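Local coordinates for major capsid protein (PDB 4P25) that forms the norovirus capsid, its protruding domain binding histo-blood group antigens such as the Lewis Y glycan, at residues Y247-P250 / D251-R254. Numbering follows the deposited sequence.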
ATOM      1  N   TYR A 247     -17.716  -0.784  16.215  1.00 12.09           N
ATOM      2  CA  TYR A 247     -16.296  -1.106  16.265  1.00 10.72           C
ATOM      3  C   TYR A 247     -16.131  -2.283  17.227  1.00 10.67           C
ATOM      4  O   TYR A 247     -16.320  -2.140  18.436  1.00 13.38           O
ATOM      5  CB  TYR A 247     -15.514   0.122  16.725  1.00 12.25           C
ATOM      6  CG  TYR A 247     -14.002  -0.002  16.735  1.00 12.97           C
ATOM      7  CD1 TYR A 247     -13.273  -0.076  15.550  1.00 14.23           C
ATOM      8  CD2 TYR A 247     -13.299   0.020  17.932  1.00 14.60           C
ATOM      9  CE1 TYR A 247     -11.887  -0.162  15.569  1.00 12.34           C
ATOM     10  CE2 TYR A 247     -11.922  -0.062  17.960  1.00 15.17           C
ATOM     11  CZ  TYR A 247     -11.218  -0.154  16.778  1.00 14.66           C
ATOM     12  OH  TYR A 247      -9.845  -0.234  16.817  1.00 14.43           O
ATOM     13  N   VAL A 248     -15.776  -3.441  16.676  1.00 13.00           N
ATOM     14  CA  VAL A 248     -15.886  -4.704  17.396  1.00 12.76           C
ATOM     15  C   VAL A 248     -14.523  -5.308  17.726  1.00 12.02           C
ATOM     16  O   VAL A 248     -13.621  -5.333  16.890  1.00 14.11           O
ATOM     17  CB  VAL A 248     -16.713  -5.720  16.566  1.00 14.23           C
ATOM     18  CG1 VAL A 248     -16.905  -7.029  17.327  1.00 17.69           C
ATOM     19  CG2 VAL A 248     -18.057  -5.117  16.180  1.00 17.90           C
ATOM     20  N   ASP A 249     -14.382  -5.783  18.960  1.00 11.24           N
ATOM     21  CA  ASP A 249     -13.203  -6.535  19.366  1.00 14.63           C
ATOM     22  C   ASP A 249     -13.239  -7.860  18.601  1.00 14.61           C
ATOM     23  O   ASP A 249     -14.188  -8.627  18.743  1.00 16.98           O
ATOM     24  CB  ASP A 249     -13.238  -6.755  20.882  1.00 14.00           C
ATOM     25  CG  ASP A 249     -12.001  -7.464  21.415  1.00 12.93           C
ATOM     26  OD1 ASP A 249     -11.544  -8.439  20.789  1.00 15.48           O
ATOM     27  OD2 ASP A 249     -11.486  -7.045  22.472  1.00 25.80           O
ATOM     28  N   PRO A 250     -12.215  -8.134  17.776  1.00 16.14           N
ATOM     29  CA  PRO A 250     -12.280  -9.328  16.927  1.00 20.89           C
ATOM     30  C   PRO A 250     -12.001 -10.621  17.676  1.00 17.52           C
ATOM     31  O   PRO A 250     -12.156 -11.707  17.116  1.00 21.61           O
ATOM     32  CB  PRO A 250     -11.180  -9.077  15.892  1.00 25.40           C
ATOM     33  CG  PRO A 250     -10.183  -8.246  16.621  1.00 20.59           C
ATOM     34  CD  PRO A 250     -11.005  -7.336  17.508  1.00 17.14           C
ATOM     35  N   ASP A 251     -11.605 -10.510  18.936  1.00 17.43           N
ATOM     36  CA  ASP A 251     -11.301 -11.697  19.721  1.00 17.45           C
ATOM     37  C   ASP A 251     -12.418 -12.070  20.694  1.00 16.46           C
ATOM     38  O   ASP A 251     -12.713 -13.250  20.875  1.00 19.75           O
ATOM     39  CB  ASP A 251      -9.967 -11.528  20.438  1.00 17.47           C
ATOM     40  CG  ASP A 251      -8.827 -11.290  19.470  1.00 20.94           C
ATOM     41  OD1 ASP A 251      -8.538 -12.200  18.668  1.00 27.47           O
ATOM     42  OD2 ASP A 251      -8.233 -10.193  19.504  1.00 24.08           O
ATOM     43  N   THR A 252     -13.046 -11.067  21.306  1.00 11.73           N
ATOM     44  CA  THR A 252     -14.151 -11.311  22.231  1.00 13.43           C
ATOM     45  C   THR A 252     -15.501 -11.090  21.563  1.00 12.46           C
ATOM     46  O   THR A 252     -16.533 -11.478  22.107  1.00 15.66           O
ATOM     47  CB  THR A 252     -14.108 -10.358  23.427  1.00 13.81           C
ATOM     48  OG1 THR A 252     -14.314  -9.020  22.965  1.00 15.58           O
ATOM     49  CG2 THR A 252     -12.779 -10.453  24.152  1.00 23.85           C
ATOM     50  N   HIS A 253     -15.482 -10.434  20.404  1.00 14.33           N
ATOM     51  CA  HIS A 253     -16.685 -10.139  19.620  1.00 15.06           C
ATOM     52  C   HIS A 253     -17.607  -9.132  20.297  1.00 19.18           C
ATOM     53  O   HIS A 253     -18.778  -9.005  19.941  1.00 21.97           O
ATOM     54  CB  HIS A 253     -17.418 -11.428  19.238  1.00 21.01           C
ATOM     55  CG  HIS A 253     -16.507 -12.468  18.671  1.00 23.91           C
ATOM     56  ND1 HIS A 253     -15.910 -12.331  17.433  1.00 28.46           N
ATOM     57  CD2 HIS A 253     -16.049 -13.632  19.184  1.00 26.94           C
ATOM     58  CE1 HIS A 253     -15.142 -13.377  17.203  1.00 30.33           C
ATOM     59  NE2 HIS A 253     -15.207 -14.185  18.246  1.00 24.48           N
ATOM     60  N   ARG A 254     -17.060  -8.396  21.256  1.00 14.09           N
ATOM     61  CA  ARG A 254     -17.815  -7.360  21.944  1.00 13.34           C
ATOM     62  C   ARG A 254     -17.797  -6.039  21.180  1.00 11.59           C
ATOM     63  O   ARG A 254     -16.797  -5.677  20.557  1.00 13.32           O
ATOM     64  CB  ARG A 254     -17.279  -7.151  23.357  1.00 15.96           C
ATOM     65  CG  ARG A 254     -17.369  -8.389  24.228  1.00 22.14           C
ATOM     66  CD  ARG A 254     -16.928  -8.084  25.642  1.00 28.41           C
ATOM     67  NE  ARG A 254     -17.838  -7.156  26.306  1.00 28.50           N
ATOM     68  CZ  ARG A 254     -17.551  -6.505  27.429  1.00 42.30           C
ATOM     69  NH1 ARG A 254     -16.373  -6.675  28.012  1.00 37.26           N
ATOM     70  NH2 ARG A 254     -18.438  -5.678  27.966  1.00 45.19           N
TER
HETATM   71  O   HOH W   1      -8.584  -8.051  21.098  1.00 25.33           O
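Asp-249 turns its carboxylate back over the turn that follows it and holds two backbone N-H groups on one oxygen. The N of Asp-251 meets Asp-249 OD1 at 2.8 Å, nearly along the C-O axis. The N of Thr-252 reaches the same Asp-249 OD1 at 3.1 Å, but from above the carboxylate plane. Asp-249 CG lies anti to the backbone N; chi1 -177° carries the carboxylate to the side of the carbonyl carbon, toward the two amides. The bond from Asp-251 N to Asp-249 OD1 makes an Asx turn. With the weak bond from His-253 N to Asp-249 O, four residues on, the pattern is consistent with an Asx motif. It shapes the hairpin loop between antiparallel strands 242-248 and 255-262 of the P domain, far from the glycan pocket. The backbone closes the loop: Asp-249 N donates to Arg-254 O at 2.9 Å. His-253 adopts a left-handed backbone conformation (phi 68°) as the chain turns back. Thr-252 OG1 packs against Asp-249 CG at 3.2 Å, the two side chains crossing at about a right angle, and accepts from Arg-254 N, an ST turn. Val-248 CG1 lies against Arg-254 O at 3.5 Å; the Val-248 side chain also touches Val-287 of the paired strand 285-292. The outer side is looser and wet. His-253 CE1 comes to 3.4 Å from Pro-250 O, at an oblique angle to the ring. Asp-251 OD2 stands 4.0 Å from Asp-249 OD1, and a water that donates to both carboxylates probably eases their repulsion.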